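Local atomic coordinates of B-agarase (Saccharophagus degradans, PDB entry 4BQ2), a protein that hydrolyses agarose as an exo-beta-agarase of glycoside hydrolase family 50, probably releasing short sugar units from the chain ends. Residues A[53-58]-A[166-171]; A[91-96]-A[160-165]; A[288-293]-A[318-323]. All blocks are in the same frame, centred on the assembly; numbering follows the deposited sequence.

Contact 1: residues A[53-58]-A[166-171]; sequences GLAIVP and IAKISL
Two neighbouring antiparallel strands of the agarase CBM-like domain, a beta-sheet module, are joined here: 53-56 runs against 166-171, their axes 162° apart. Leu54 and Leu171 form a hydrogen-bonded pair, with Leu54 N to Leu171 O and Leu171 N to Leu54 O both 3.0 Å. Ile56 and Ile169 form the next one, in which Ile56 N reaches Ile169 O at 2.7 Å. Between them Ala55 faces Ser170 as a non-hydrogen-bonded pair, CA to CA 4.3 Å, and two small side chains suit so close an approach. Leu54, Ile56, Ile169 and Leu171 all turn to the same face, where beta-branched and leucine side chains build the domain core. Ile56 CD1 lies 4.2 Å from Ile169 CB, and Leu54, with CG held between its backbone N and carbonyl carbon (chi1 61°), leans CD1 over Leu171 CB. On the other face Val57 CG2 rests against the aliphatic chain of Lys168, the two side chains lying alongside and pointing the same way. Past the last pair the strands part; proline has no N-H to offer at position 58, and a water bridges Pro58 O and Ala167 O. Strand 17-20 flanks 53-56 and strand 84-92 flanks 166-171, while Ile184 and Ile187 of strand 180-191, with Trp62 and Trp64, cover the apolar face.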
# COMPACT_ATOMS: atom_id res chain seq x y z
N GLY A 53 19.25 12.36 -6.08
CA GLY A 53 19.86 12.29 -4.76
C GLY A 53 21.37 12.14 -4.77
O GLY A 53 22.06 12.62 -5.70
N LEU A 54 21.89 11.50 -3.72
CA LEU A 54 23.32 11.22 -3.60
C LEU A 54 23.57 9.78 -3.18
O LEU A 54 22.68 9.07 -2.65
CB LEU A 54 24.01 12.20 -2.61
CG LEU A 54 23.52 12.18 -1.15
CD1 LEU A 54 24.14 11.02 -0.37
CD2 LEU A 54 23.89 13.48 -0.43
N ALA A 55 24.79 9.32 -3.45
CA ALA A 55 25.21 8.01 -3.02
C ALA A 55 26.64 8.15 -2.55
O ALA A 55 27.52 8.62 -3.29
CB ALA A 55 25.12 6.98 -4.16
N ILE A 56 26.86 7.76 -1.30
CA ILE A 56 28.22 7.70 -0.79
C ILE A 56 28.73 6.30 -1.07
O ILE A 56 28.12 5.31 -0.63
CB ILE A 56 28.28 8.00 0.71
CG1 ILE A 56 27.48 9.26 1.04
CG2 ILE A 56 29.74 8.21 1.13
CD1 ILE A 56 27.16 9.38 2.51
N VAL A 57 29.85 6.22 -1.77
CA VAL A 57 30.39 4.94 -2.20
C VAL A 57 31.90 4.96 -1.97
O VAL A 57 32.65 5.42 -2.82
CB VAL A 57 30.13 4.67 -3.70
CG1 VAL A 57 30.61 3.27 -4.05
CG2 VAL A 57 28.65 4.82 -4.05
N PRO A 58 32.34 4.47 -0.81
CA PRO A 58 33.77 4.41 -0.50
C PRO A 58 34.49 3.43 -1.40
O PRO A 58 33.91 2.47 -1.92
CB PRO A 58 33.80 3.87 0.93
CG PRO A 58 32.51 3.11 1.06
CD PRO A 58 31.52 3.94 0.29
N ILE A 166 30.18 -2.12 4.75
CA ILE A 166 29.14 -1.22 4.22
C ILE A 166 29.64 -0.54 2.94
O ILE A 166 30.61 0.22 2.97
CB ILE A 166 28.65 -0.19 5.30
CG1 ILE A 166 28.03 -0.91 6.51
CG2 ILE A 166 27.71 0.87 4.70
CD1 ILE A 166 26.98 -1.95 6.19
N ALA A 167 28.96 -0.79 1.83
CA ALA A 167 29.46 -0.41 0.51
C ALA A 167 28.82 0.84 -0.06
O ALA A 167 29.41 1.51 -0.91
CB ALA A 167 29.31 -1.57 -0.48
N LYS A 168 27.60 1.16 0.37
CA LYS A 168 26.94 2.28 -0.24
C LYS A 168 25.88 2.84 0.69
O LYS A 168 25.19 2.08 1.37
CB LYS A 168 26.32 1.85 -1.55
CG LYS A 168 25.60 2.96 -2.29
CD LYS A 168 24.77 2.38 -3.42
CE LYS A 168 25.36 2.72 -4.75
NZ LYS A 168 24.22 2.71 -5.72
N ILE A 169 25.79 4.16 0.72
CA ILE A 169 24.75 4.84 1.49
C ILE A 169 24.08 5.83 0.55
O ILE A 169 24.69 6.78 0.06
CB ILE A 169 25.31 5.57 2.73
CG1 ILE A 169 25.92 4.56 3.70
CG2 ILE A 169 24.22 6.40 3.41
CD1 ILE A 169 26.69 5.20 4.82
N SER A 170 22.79 5.61 0.33
CA SER A 170 22.07 6.40 -0.64
C SER A 170 20.95 7.19 0.03
O SER A 170 20.24 6.63 0.86
CB SER A 170 21.47 5.42 -1.66
OG SER A 170 20.56 6.10 -2.46
N LEU A 171 20.83 8.48 -0.30
CA LEU A 171 19.67 9.29 0.04
C LEU A 171 19.01 9.76 -1.26
O LEU A 171 19.63 10.46 -2.05
CB LEU A 171 20.05 10.50 0.90
CG LEU A 171 20.33 10.22 2.39
CD1 LEU A 171 20.91 11.45 3.06
CD2 LEU A 171 19.10 9.76 3.16
O HOH W 1 31.95 0.68 -1.33

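Contact 2: residues A[91-96]-A[160-165]; sequences TDQNGA and NLDLSG
Asp92 and Asp162 reach across from opposite segments with their side chains at about a right angle and their carboxylate planes 75° apart, each engaging the other's loop. Asp92 OD2 takes the backbone N of Asp162 at 2.7 Å in an almost straight bond, 178° at the hydrogen, arriving on the anti side of the carboxylate. Its other oxygen, OD1, accepts Asn94 N and Ala96 N from opposite faces of the plane, the first bond making an Asx turn; OD1 thus steadies its own turn, of type I from Asp92 to Gly95, while OD2 ties that turn to the partner loop. An aspartate suits the place because its short carboxylate can serve both loops at once. A fully extended first torsion (chi1 -180°) carries the Asp162 carboxylate away from its backbone N to the 93-94 turn. There OD2 receives two amides at 3.0 Å: Asn94 ND2 on the anti lone pair, the two planes nearly coplanar, and Gln93 NE2 from above the carboxylate plane. These donors probably help stabilise the negative charge. Asp162 OD1 meanwhile closes an Asx turn with Ser164 N. Gln93 CD packs 3.6 Å from Gly165 CA, where a side chain would collide with the glutamine, and Gln93 N bonds to Gly165 O at 2.7 Å. At the outer edge a water links Gln93 NE2 and Ser164 OG, whereas Leu161 CD2 meets Ala96 CB at the apolar end. The contact joins the turn between strands 84-92 and 97-104 to the loop leading into strand 166-174, with Leu161 also resting on Phe98 of strand 97-104.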
# COMPACT_ATOMS: atom_id res chain seq x y z
N THR A 91 23.52 -0.36 1.59
CA THR A 91 23.89 -1.63 0.93
C THR A 91 25.23 -2.15 1.46
O THR A 91 26.18 -1.38 1.63
CB THR A 91 23.93 -1.45 -0.60
OG1 THR A 91 22.65 -0.97 -1.04
CG2 THR A 91 24.19 -2.78 -1.32
N ASP A 92 25.28 -3.44 1.80
CA ASP A 92 26.53 -4.02 2.28
C ASP A 92 27.27 -4.72 1.13
O ASP A 92 26.78 -4.81 0.01
CB ASP A 92 26.34 -4.91 3.53
CG ASP A 92 25.62 -6.22 3.26
OD1 ASP A 92 25.62 -6.76 2.12
OD2 ASP A 92 25.04 -6.75 4.23
N GLN A 93 28.47 -5.19 1.43
CA GLN A 93 29.35 -5.75 0.41
C GLN A 93 28.84 -7.02 -0.24
O GLN A 93 29.38 -7.44 -1.25
CB GLN A 93 30.73 -6.01 1.00
CG GLN A 93 30.78 -7.09 2.06
CD GLN A 93 32.12 -7.09 2.76
OE1 GLN A 93 33.10 -6.57 2.23
NE2 GLN A 93 32.15 -7.61 3.98
N ASN A 94 27.82 -7.63 0.36
CA ASN A 94 27.23 -8.84 -0.21
C ASN A 94 25.96 -8.54 -1.01
O ASN A 94 25.23 -9.46 -1.40
CB ASN A 94 26.92 -9.81 0.91
CG ASN A 94 28.08 -9.97 1.87
OD1 ASN A 94 29.16 -10.41 1.48
ND2 ASN A 94 27.86 -9.64 3.12
N GLY A 95 25.71 -7.25 -1.23
CA GLY A 95 24.52 -6.77 -1.94
C GLY A 95 23.23 -6.71 -1.13
O GLY A 95 22.19 -6.34 -1.66
N ALA A 96 23.30 -7.03 0.16
CA ALA A 96 22.14 -6.91 1.04
C ALA A 96 21.80 -5.44 1.28
O ALA A 96 22.70 -4.63 1.35
CB ALA A 96 22.37 -7.62 2.35
N ASN A 160 19.58 -6.95 9.48
CA ASN A 160 20.97 -7.04 9.91
C ASN A 160 21.93 -7.21 8.75
O ASN A 160 22.13 -8.32 8.24
CB ASN A 160 21.11 -8.14 10.94
CG ASN A 160 20.32 -7.83 12.19
OD1 ASN A 160 20.68 -6.91 12.94
ND2 ASN A 160 19.21 -8.52 12.37
N LEU A 161 22.50 -6.08 8.35
CA LEU A 161 23.49 -5.99 7.28
C LEU A 161 24.84 -6.53 7.78
O LEU A 161 25.04 -6.66 8.98
CB LEU A 161 23.65 -4.54 6.81
CG LEU A 161 22.46 -3.88 6.09
CD1 LEU A 161 22.87 -2.50 5.58
CD2 LEU A 161 21.92 -4.75 4.95
N ASP A 162 25.74 -6.82 6.83
CA ASP A 162 27.14 -7.18 7.16
C ASP A 162 27.91 -5.89 7.43
O ASP A 162 28.45 -5.27 6.52
CB ASP A 162 27.77 -7.98 5.99
CG ASP A 162 29.22 -8.40 6.25
OD1 ASP A 162 29.78 -8.16 7.35
OD2 ASP A 162 29.80 -8.97 5.32
N LEU A 163 27.96 -5.52 8.71
CA LEU A 163 28.62 -4.30 9.16
C LEU A 163 30.13 -4.28 8.87
O LEU A 163 30.76 -3.21 8.82
CB LEU A 163 28.32 -4.06 10.65
CG LEU A 163 26.82 -3.79 10.93
CD1 LEU A 163 26.61 -3.24 12.34
CD2 LEU A 163 26.23 -2.81 9.91
N SER A 164 30.71 -5.46 8.65
CA SER A 164 32.14 -5.53 8.32
C SER A 164 32.41 -4.98 6.92
O SER A 164 33.54 -4.63 6.61
CB SER A 164 32.71 -6.95 8.50
OG SER A 164 32.16 -7.88 7.57
N GLY A 165 31.36 -4.85 6.10
CA GLY A 165 31.50 -4.19 4.80
C GLY A 165 30.33 -3.36 4.28
O GLY A 165 29.58 -3.82 3.42
O HOH W 2 34.56 -8.64 5.66

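Contact 3: residues A[288-293]-A[318-323]; sequences IIRLSN and EDSKGL
Ser292 against Lys321 and Arg290 against Ser320 make the close part of this meeting of two loops, whereas the side chains of Leu291 and Leu323 barely meet. Ser292 OG donates to Lys321 O at 3.0 Å, coming from above the carbonyl plane, 56° out of it. A serine is short enough to let the backbones come near. Arg290 runs extended from CG to NE and presents its guanidinium to Ser320, whose CA lies over one face. Arg290 NH2 bonds to Ser320 OG at 3.1 Å, the hydroxyl tilted 25° from the guanidinium plane. Ser320 OG in turn donates a hydrogen bond to Asp319 OD1 at 2.8 Å, and so stands between the arginine and the aspartate. The two charges, NH2 to OD1 4.5 Å, are beyond a salt bridge but probably still attract. A glycerol, likely carried over from crystallisation, bonds to Asp319 OD1 beside this arginine end. On the looser side Leu291 CB and Leu323 CD1 are 4.2 Å apart, and Leu323 lies chiefly against the backbone carbonyl of Leu291, CD2 to O 3.7 Å. A water joins Ser292 O to Asp319 O. The solvent side is at Gly322, where the exposed backbone N holds a second glycerol. Segment 288-293 leaves the C-terminal end of strand 280-287, which runs parallel to 693-699; catalytic sites lie at that end in the (beta/alpha)8 barrels of such glycoside hydrolases, so the loop probably lies toward the agarose-binding side. Arg362 of strand 359-362 bonds to the carbonyls of Ser292, Lys321 and Gly322, while helices 378-387 and 394-410 pack against Leu291.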
# COMPACT_ATOMS: atom_id res chain seq x y z
N ILE A 288 -11.53 0.85 1.44
CA ILE A 288 -11.66 0.21 2.78
C ILE A 288 -12.71 0.94 3.62
O ILE A 288 -12.43 1.49 4.70
CB ILE A 288 -10.32 0.08 3.56
CG1 ILE A 288 -9.20 -0.51 2.66
CG2 ILE A 288 -10.54 -0.79 4.81
CD1 ILE A 288 -9.20 -2.04 2.57
N ILE A 289 -13.91 0.95 3.08
CA ILE A 289 -15.05 1.54 3.76
C ILE A 289 -15.81 0.37 4.35
O ILE A 289 -16.91 -0.03 3.90
CB ILE A 289 -15.87 2.45 2.81
CG1 ILE A 289 -14.98 3.60 2.29
CG2 ILE A 289 -17.07 3.05 3.56
CD1 ILE A 289 -15.69 4.46 1.27
N ARG A 290 -15.18 -0.19 5.38
CA ARG A 290 -15.62 -1.37 6.07
C ARG A 290 -14.81 -1.42 7.38
O ARG A 290 -13.84 -0.67 7.56
CB ARG A 290 -15.31 -2.63 5.24
CG ARG A 290 -13.81 -2.80 4.90
CD ARG A 290 -13.63 -4.05 4.07
NE ARG A 290 -12.23 -4.42 3.84
CZ ARG A 290 -11.83 -5.39 3.03
NH1 ARG A 290 -12.73 -6.07 2.28
NH2 ARG A 290 -10.53 -5.66 2.91
N LEU A 291 -15.16 -2.36 8.24
CA LEU A 291 -14.46 -2.50 9.52
C LEU A 291 -13.44 -3.64 9.61
O LEU A 291 -12.73 -3.75 10.61
CB LEU A 291 -15.50 -2.60 10.67
CG LEU A 291 -16.47 -1.40 10.77
CD1 LEU A 291 -17.41 -1.57 11.98
CD2 LEU A 291 -15.74 -0.06 10.88
N SER A 292 -13.38 -4.48 8.56
CA SER A 292 -12.62 -5.73 8.51
C SER A 292 -11.15 -5.55 8.89
O SER A 292 -10.51 -6.49 9.37
CB SER A 292 -12.62 -6.29 7.05
OG SER A 292 -13.94 -6.49 6.59
N ASN A 293 -10.61 -4.38 8.59
CA ASN A 293 -9.16 -4.16 8.70
C ASN A 293 -8.78 -3.27 9.88
O ASN A 293 -7.63 -2.77 9.95
CB ASN A 293 -8.59 -3.60 7.39
CG ASN A 293 -8.74 -4.57 6.25
OD1 ASN A 293 -8.01 -5.59 6.17
ND2 ASN A 293 -9.65 -4.27 5.35
N GLU A 318 -9.51 -14.33 4.40
CA GLU A 318 -9.65 -14.09 5.84
C GLU A 318 -9.46 -12.62 6.17
O GLU A 318 -10.21 -12.06 6.96
CB GLU A 318 -8.68 -14.97 6.64
CG GLU A 318 -8.86 -14.87 8.17
CD GLU A 318 -10.12 -15.58 8.71
OE1 GLU A 318 -10.96 -16.07 7.89
OE2 GLU A 318 -10.28 -15.65 9.97
N ASP A 319 -8.47 -11.98 5.54
CA ASP A 319 -8.21 -10.55 5.74
C ASP A 319 -9.44 -9.64 5.47
O ASP A 319 -9.59 -8.57 6.07
CB ASP A 319 -7.01 -10.13 4.89
CG ASP A 319 -7.31 -10.21 3.40
OD1 ASP A 319 -7.79 -9.18 2.84
OD2 ASP A 319 -7.06 -11.28 2.81
N SER A 320 -10.33 -10.09 4.58
CA SER A 320 -11.46 -9.28 4.10
C SER A 320 -12.79 -9.77 4.67
O SER A 320 -13.85 -9.25 4.31
CB SER A 320 -11.51 -9.28 2.56
OG SER A 320 -10.39 -8.60 2.02
N LYS A 321 -12.73 -10.73 5.61
CA LYS A 321 -13.94 -11.21 6.28
C LYS A 321 -14.51 -10.17 7.23
O LYS A 321 -13.80 -9.26 7.66
CB LYS A 321 -13.67 -12.52 7.04
CG LYS A 321 -13.32 -13.68 6.10
CD LYS A 321 -14.55 -14.27 5.45
CE LYS A 321 -15.30 -15.21 6.41
NZ LYS A 321 -16.54 -15.73 5.78
N GLY A 322 -15.79 -10.28 7.54
CA GLY A 322 -16.36 -9.43 8.59
C GLY A 322 -15.60 -9.68 9.88
O GLY A 322 -14.94 -10.73 10.02
N LEU A 323 -15.68 -8.73 10.82
CA LEU A 323 -15.20 -8.96 12.20
C LEU A 323 -15.96 -10.16 12.83
O LEU A 323 -17.20 -10.22 12.77
CB LEU A 323 -15.32 -7.70 13.07
CG LEU A 323 -14.44 -6.49 12.70
CD1 LEU A 323 -14.60 -5.35 13.71
CD2 LEU A 323 -12.97 -6.88 12.59
O HOH W 3 -8.37 -8.83 8.65

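In the fold
Contacts 1 and 2 belong to the same CBM-like domain, their centres 12 Å apart. They meet directly through strand 166-174: Thr91 faces both Ala167 and Lys168 in a classic beta bulge, with probable hydrogen bonds from Ala167 N to Thr91 O (2.9 Å) and Thr91 N to Lys168 O (3.0 Å). Contact 2 thus fastens the start of the strand that contact 1 pairs further along. The side chain of Leu54 in contact 1 lies about 13 Å from the bound calcium ion. Contact 3 stands on the opposite side of the chain's centre, 41 Å and 39 Å from contacts 1 and 2 between centres, in loops of the catalytic part beside bound glycerol, probably near the substrate-binding end.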